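Local structure of Myo-inositol phosphohydrolase (Mitsuokella multacida, 4WU3) at residues D120-G123 and E124-Y128; G146-E149 and D150-I153. The protein probably removes phosphate from inositol hexakisphosphate as a phytase of the protein tyrosine phosphatase-like family, and binds inositol-(1,3,4,5)-tetrakisphosphate. The protein carries 2 engineered substitutions. One frame throughout, in Å; residues are numbered along the deposited sequence.

Contact 1: residues D120-G123 and E124-Y128; sequences DLRG and ESHGY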
ATOM      1  N   ASP A 120     -22.407  -9.187   3.820  1.00  5.79           N
ATOM      2  CA  ASP A 120     -22.131  -7.786   4.063  1.00  5.73           C
ATOM      3  C   ASP A 120     -20.649  -7.578   4.301  1.00  5.75           C
ATOM      4  O   ASP A 120     -20.139  -7.905   5.372  1.00  5.81           O
ATOM      5  CB  ASP A 120     -22.924  -7.350   5.299  1.00  5.90           C
ATOM      6  CG  ASP A 120     -22.706  -5.907   5.664  1.00  6.02           C
ATOM      7  OD1 ASP A 120     -21.959  -5.221   4.944  1.00  5.57           O
ATOM      8  OD2 ASP A 120     -23.292  -5.460   6.683  1.00  6.92           O
ATOM      9  N   LEU A 121     -19.955  -7.008   3.319  1.00  5.43           N
ATOM     10  CA  LEU A 121     -18.496  -6.928   3.373  1.00  5.43           C
ATOM     11  C   LEU A 121     -17.989  -5.638   4.022  1.00  5.47           C
ATOM     12  O   LEU A 121     -16.807  -5.330   3.969  1.00  5.28           O
ATOM     13  CB  LEU A 121     -17.914  -7.065   1.956  1.00  5.66           C
ATOM     14  CG  LEU A 121     -18.322  -8.321   1.195  1.00  5.91           C
ATOM     15  CD1 LEU A 121     -17.956  -8.219  -0.281  1.00  6.05           C
ATOM     16  CD2 LEU A 121     -17.711  -9.565   1.842  1.00  6.15           C
ATOM     17  N   ARG A 122     -18.876  -4.884   4.646  1.00  5.79           N
ATOM     18  CA  ARG A 122     -18.522  -3.524   5.037  1.00  6.00           C
ATOM     19  C   ARG A 122     -17.971  -3.444   6.443  1.00  6.08           C
ATOM     20  O   ARG A 122     -18.661  -3.771   7.411  1.00  5.96           O
ATOM     21  CB  ARG A 122     -19.729  -2.596   4.929  1.00  6.28           C
ATOM     22  CG  ARG A 122     -20.343  -2.488   3.542  1.00  6.67           C
ATOM     23  CD  ARG A 122     -21.570  -1.588   3.583  1.00  6.63           C
ATOM     24  NE  ARG A 122     -21.232  -0.177   3.730  1.00  6.59           N
ATOM     25  CZ  ARG A 122     -22.132   0.773   3.947  1.00  7.09           C
ATOM     26  NH1 ARG A 122     -23.415   0.447   4.059  1.00  7.50           N
ATOM     27  NH2 ARG A 122     -21.763   2.045   4.061  1.00  7.48           N
ATOM     28  N   GLY A 123     -16.730  -2.984   6.547  1.00  6.15           N
ATOM     29  CA  GLY A 123     -16.095  -2.752   7.842  1.00  6.37           C
ATOM     30  C   GLY A 123     -16.512  -1.438   8.470  1.00  6.13           C
ATOM     31  O   GLY A 123     -16.533  -1.315   9.683  1.00  6.71           O
ATOM     32  N   GLU A 124     -16.858  -0.465   7.637  1.00  6.30           N
ATOM     33  CA  GLU A 124     -17.429   0.800   8.108  1.00  6.42           C
ATOM     34  C   GLU A 124     -18.767   0.583   8.860  1.00  6.53           C
ATOM     35  O   GLU A 124     -19.553  -0.287   8.506  1.00  6.81           O
ATOM     36  CB  GLU A 124     -17.595   1.794   6.932  1.00  6.54           C
ATOM     37  CG  GLU A 124     -18.543   1.386   5.786  1.00  6.66           C
ATOM     38  CD  GLU A 124     -17.862   0.552   4.694  1.00  7.39           C
ATOM     39  OE1 GLU A 124     -16.729   0.022   4.917  1.00  8.09           O
ATOM     40  OE2 GLU A 124     -18.461   0.410   3.597  1.00  7.53           O
ATOM     41  N   SER A 125     -19.016   1.365   9.905  1.00  6.65           N
ATOM     42  CA  SER A 125     -20.267   1.252  10.654  1.00  6.75           C
ATOM     43  C   SER A 125     -21.455   1.771   9.854  1.00  7.06           C
ATOM     44  O   SER A 125     -21.428   2.867   9.310  1.00  6.92           O
ATOM     45  CB  SER A 125     -20.183   2.006  11.977  1.00  6.67           C
ATOM     46  OG  SER A 125     -19.165   1.482  12.797  1.00  6.76           O
ATOM     47  N   HIS A 126     -22.506   0.967   9.800  1.00  7.78           N
ATOM     48  CA  HIS A 126     -23.681   1.304   9.018  1.00  8.32           C
ATOM     49  C   HIS A 126     -24.923   0.693   9.622  1.00  8.23           C
ATOM     50  O   HIS A 126     -24.858  -0.172  10.498  1.00  8.55           O
ATOM     51  CB  HIS A 126     -23.525   0.809   7.572  1.00  7.92           C
ATOM     52  CG  HIS A 126     -23.331  -0.666   7.458  1.00  8.45           C
ATOM     53  ND1 HIS A 126     -22.113  -1.276   7.681  1.00  8.81           N
ATOM     54  CD2 HIS A 126     -24.198  -1.660   7.149  1.00  8.59           C
ATOM     55  CE1 HIS A 126     -22.238  -2.580   7.507  1.00  8.43           C
ATOM     56  NE2 HIS A 126     -23.493  -2.838   7.178  1.00  8.48           N
ATOM     57  N   GLY A 127     -26.061   1.143   9.128  1.00  8.47           N
ATOM     58  CA  GLY A 127     -27.334   0.620   9.582  1.00  9.43           C
ATOM     59  C   GLY A 127     -28.492   1.251   8.835  1.00 10.16           C
ATOM     60  O   GLY A 127     -28.313   1.795   7.736  1.00 10.41           O
ATOM     61  N   TYR A 128     -29.680   1.173   9.439  1.00 10.07           N
ATOM     62  CA  TYR A 128     -30.908   1.620   8.796  1.00 10.36           C
ATOM     63  C   TYR A 128     -31.740   2.504   9.727  1.00 10.30           C
ATOM     64  O   TYR A 128     -31.861   2.222  10.929  1.00  9.02           O
ATOM     65  CB  TYR A 128     -31.714   0.412   8.304  1.00 10.52           C
ATOM     66  CG  TYR A 128     -31.034  -0.309   7.150  1.00 10.69           C
ATOM     67  CD1 TYR A 128     -30.081  -1.292   7.384  1.00 10.81           C
ATOM     68  CD2 TYR A 128     -31.324   0.021   5.830  1.00 10.70           C
ATOM     69  CE1 TYR A 128     -29.445  -1.923   6.337  1.00 10.30           C
ATOM     70  CE2 TYR A 128     -30.692  -0.605   4.778  1.00 10.60           C
ATOM     71  CZ  TYR A 128     -29.747  -1.578   5.036  1.00 11.57           C
ATOM     72  OH  TYR A 128     -29.091  -2.211   3.985  1.00 12.95           O
TER
HETATM   73  O   HOH W   1     -19.561   3.623   3.456  1.00 11.37           O
HETATM   74  O   HOH W   2     -26.322   1.008   5.459  1.00 11.47           O
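The guanidinium of Arg-122 lies nearly flat on the imidazole of His-126, with centres 4.4 Å apart and planes at 20°. Over the centre of the same ring sits Arg-122 CD, a CH-pi contact just 9° off the ring normal. Two acceptors meet the ring edge in its plane, Asp-120 OD2 at NE2 and Glu-124 O at ND1. At the guanidinium edge, also in plane, are Glu-124 OE2 and a water.

This is the connection between strand 116-122 of the mixed phosphatase-like sheet and strand 126-129 of the small antiparallel sheet. Asp-120 opens it with an Asx turn, its OD1 accepting from Arg-122 N at 3.1 Å. Asp-120 OD2 accepts from His-126 NE2 at 2.7 Å through its syn lone pair, the carboxylate being steeply turned against the ring. His-126 ND1 gives a straighter bond to Glu-124 O at 2.9 Å. With both ring nitrogens engaged, the rotation of the imidazole is fixed.

Arg-122 bends at chi3 (73°), which folds its end back over the histidine and brings NE to the glutamate. The salt bridge from Arg-122 NE to Glu-124 OE2 is 2.8 Å and almost straight, but it meets the carboxylate from above its plane. Glu-124 OE1 pairs with Arg-248, and Arg-122 NH2 with Asp-53, so each charge has a second partner. Asp-120, Arg-122, Glu-124 and His-126 are all buried. Water 1 accepts from Arg-122 NH2 at 2.8 Å and donates weakly to Glu-124 OE2 at 3.4 Å.

Contact 2: residues G146-E149 and D150-I153; sequences GRTE and DIII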
ATOM      1  N   GLY A 146      -8.356   0.292  11.080  1.00 12.67           N
ATOM      2  CA  GLY A 146      -7.485  -0.479  11.966  1.00 13.36           C
ATOM      3  C   GLY A 146      -8.196  -1.383  12.958  1.00 13.73           C
ATOM      4  O   GLY A 146      -7.571  -2.233  13.580  1.00 16.60           O
ATOM      5  N   ARG A 147      -9.506  -1.227  13.088  1.00 13.10           N
ATOM      6  CA  ARG A 147     -10.254  -1.976  14.072  1.00 11.53           C
ATOM      7  C   ARG A 147     -10.543  -3.419  13.672  1.00 12.45           C
ATOM      8  O   ARG A 147     -10.774  -3.733  12.506  1.00 12.95           O
ATOM      9  CB  ARG A 147     -11.561  -1.262  14.359  1.00 11.02           C
ATOM     10  CG  ARG A 147     -11.375  -0.007  15.169  1.00 10.42           C
ATOM     11  CD  ARG A 147     -12.638   0.834  15.220  1.00  9.89           C
ATOM     12  NE  ARG A 147     -12.425   1.959  16.113  1.00 10.20           N
ATOM     13  CZ  ARG A 147     -13.018   3.140  15.991  1.00 11.32           C
ATOM     14  NH1 ARG A 147     -13.872   3.374  15.004  1.00 12.24           N
ATOM     15  NH2 ARG A 147     -12.743   4.094  16.856  1.00 11.54           N
ATOM     16  N   THR A 148     -10.535  -4.289  14.675  1.00 12.39           N
ATOM     17  CA  THR A 148     -10.943  -5.664  14.515  1.00 13.43           C
ATOM     18  C   THR A 148     -12.477  -5.819  14.616  1.00 15.16           C
ATOM     19  O   THR A 148     -13.180  -4.974  15.172  1.00 13.84           O
ATOM     20  CB  THR A 148     -10.325  -6.525  15.622  1.00 12.80           C
ATOM     21  OG1 THR A 148     -10.937  -6.183  16.871  1.00 13.15           O
ATOM     22  CG2 THR A 148      -8.817  -6.312  15.723  1.00 12.38           C
ATOM     23  N   GLU A 149     -12.972  -6.935  14.102  1.00 16.19           N
ATOM     24  CA  GLU A 149     -14.383  -7.264  14.147  1.00 18.94           C
ATOM     25  C   GLU A 149     -14.984  -7.131  15.553  1.00 20.50           C
ATOM     26  O   GLU A 149     -16.104  -6.658  15.696  1.00 19.15           O
ATOM     27  CB  GLU A 149     -14.569  -8.690  13.633  1.00 23.27           C
ATOM     28  CG  GLU A 149     -16.008  -9.148  13.519  1.00 31.26           C
ATOM     29  CD  GLU A 149     -16.118 -10.637  13.255  1.00 40.54           C
ATOM     30  OE1 GLU A 149     -15.388 -11.146  12.374  1.00 43.84           O
ATOM     31  OE2 GLU A 149     -16.935 -11.300  13.927  1.00 44.46           O
ATOM     32  N   ASP A 150     -14.263  -7.548  16.593  1.00 19.93           N
ATOM     33  CA  ASP A 150     -14.863  -7.567  17.930  1.00 24.07           C
ATOM     34  C   ASP A 150     -14.926  -6.188  18.585  1.00 19.83           C
ATOM     35  O   ASP A 150     -15.556  -6.017  19.623  1.00 18.98           O
ATOM     36  CB  ASP A 150     -14.195  -8.583  18.872  1.00 31.48           C
ATOM     37  CG  ASP A 150     -12.705  -8.587  18.774  1.00 43.14           C
ATOM     38  OD1 ASP A 150     -12.130  -7.490  18.728  1.00 44.20           O
ATOM     39  OD2 ASP A 150     -12.107  -9.689  18.775  1.00 62.43           O
ATOM     40  N   ILE A 151     -14.275  -5.208  17.987  1.00 15.45           N
ATOM     41  CA  ILE A 151     -14.510  -3.830  18.368  1.00 13.66           C
ATOM     42  C   ILE A 151     -15.611  -3.232  17.480  1.00 13.14           C
ATOM     43  O   ILE A 151     -16.513  -2.540  17.968  1.00 10.05           O
ATOM     44  CB  ILE A 151     -13.221  -3.003  18.250  1.00 14.16           C
ATOM     45  CG1 ILE A 151     -12.259  -3.358  19.383  1.00 15.39           C
ATOM     46  CG2 ILE A 151     -13.530  -1.523  18.304  1.00 14.72           C
ATOM     47  CD1 ILE A 151     -12.783  -2.972  20.749  1.00 15.60           C
ATOM     48  N   ILE A 152     -15.554  -3.532  16.179  1.00 11.43           N
ATOM     49  CA  ILE A 152     -16.452  -2.901  15.199  1.00 10.44           C
ATOM     50  C   ILE A 152     -17.929  -3.246  15.414  1.00  9.92           C
ATOM     51  O   ILE A 152     -18.782  -2.364  15.385  1.00  8.24           O
ATOM     52  CB  ILE A 152     -16.048  -3.261  13.756  1.00  9.71           C
ATOM     53  CG1 ILE A 152     -14.742  -2.558  13.396  1.00  8.99           C
ATOM     54  CG2 ILE A 152     -17.148  -2.881  12.773  1.00  9.86           C
ATOM     55  CD1 ILE A 152     -14.098  -3.071  12.133  1.00  8.46           C
ATOM     56  N   ILE A 153     -18.236  -4.521  15.630  1.00 11.04           N
ATOM     57  CA  ILE A 153     -19.634  -4.950  15.762  1.00 12.15           C
ATOM     58  C   ILE A 153     -20.352  -4.266  16.938  1.00 11.62           C
ATOM     59  O   ILE A 153     -21.418  -3.662  16.752  1.00 12.27           O
ATOM     60  CB  ILE A 153     -19.752  -6.484  15.880  1.00 15.38           C
ATOM     61  CG1 ILE A 153     -19.210  -7.166  14.612  1.00 16.22           C
ATOM     62  CG2 ILE A 153     -21.198  -6.911  16.124  1.00 16.41           C
ATOM     63  CD1 ILE A 153     -19.817  -6.661  13.324  1.00 16.24           C
TER
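Thr-148 takes the N-cap position of helix 149-161, and its carbonyl oxygen accepts from two backbone nitrogens, Ile-152 N and Ile-151 N, each 3.0 Å from Thr-148 O. The next helical bond, from Ile-153 N to Glu-149 O, is nearly straight.

The Thr-148 hydroxyl turns to the side chain of Asp-150. Thr-148 OG1 donates to Asp-150 OD1 at 2.6 Å, meeting it from above the carboxylate plane. Both groups reach this bond through small positive first torsions, 69° for Thr-148 and 43° for Asp-150. Arg-147 runs extended from CG to NE and crosses Ile-151 at about a right angle, its CD 4.0 Å from Ile-151 CG2. Arg-147 CB rests on Ile-152 CG1 at 3.6 Å. Beyond the aliphatic part, the guanidinium bonds to Asn-144 and Asp-594. Glu-149 and Ile-153 lie side by side and point the same way, CG to CG1 at 3.9 Å. The glutamate ends in a salt bridge with Lys-224.

Chemically, backbone bonds to Thr-148 O close the first turn, while the hydroxyl-carboxylate bond ties the Thr-148 and Asp-150 side chains together. Lys-224 balances the Glu-149 charge; the helix N-terminus would probably stabilise that of Asp-150.

Contact 1 comes first along the chain and contact 2 follows, with strand 132-137 between them. Their centres are 12 Å apart. They touch where Gly-123 O packs on Ile-152 CG2 at 3.5 Å. Contact 1 joins two sheets, and contact 2 starts helix 149-161, which packs beside them. Strand 205-211 is shared: Arg-208 touches both His-126 and Ile-153. Asn-144, in the loop before the helix, bonds to Gly-123, Ser-125 and Arg-147, tying contact 1 to contact 2. The same helix reaches back through Glu-156 to His-126 N. Contact 2 alone meets helix 593-613, through Ile-151 and the Arg-147 salt bridge to Asp-594, and so links the two N-terminal sheets to a helix late in the chain.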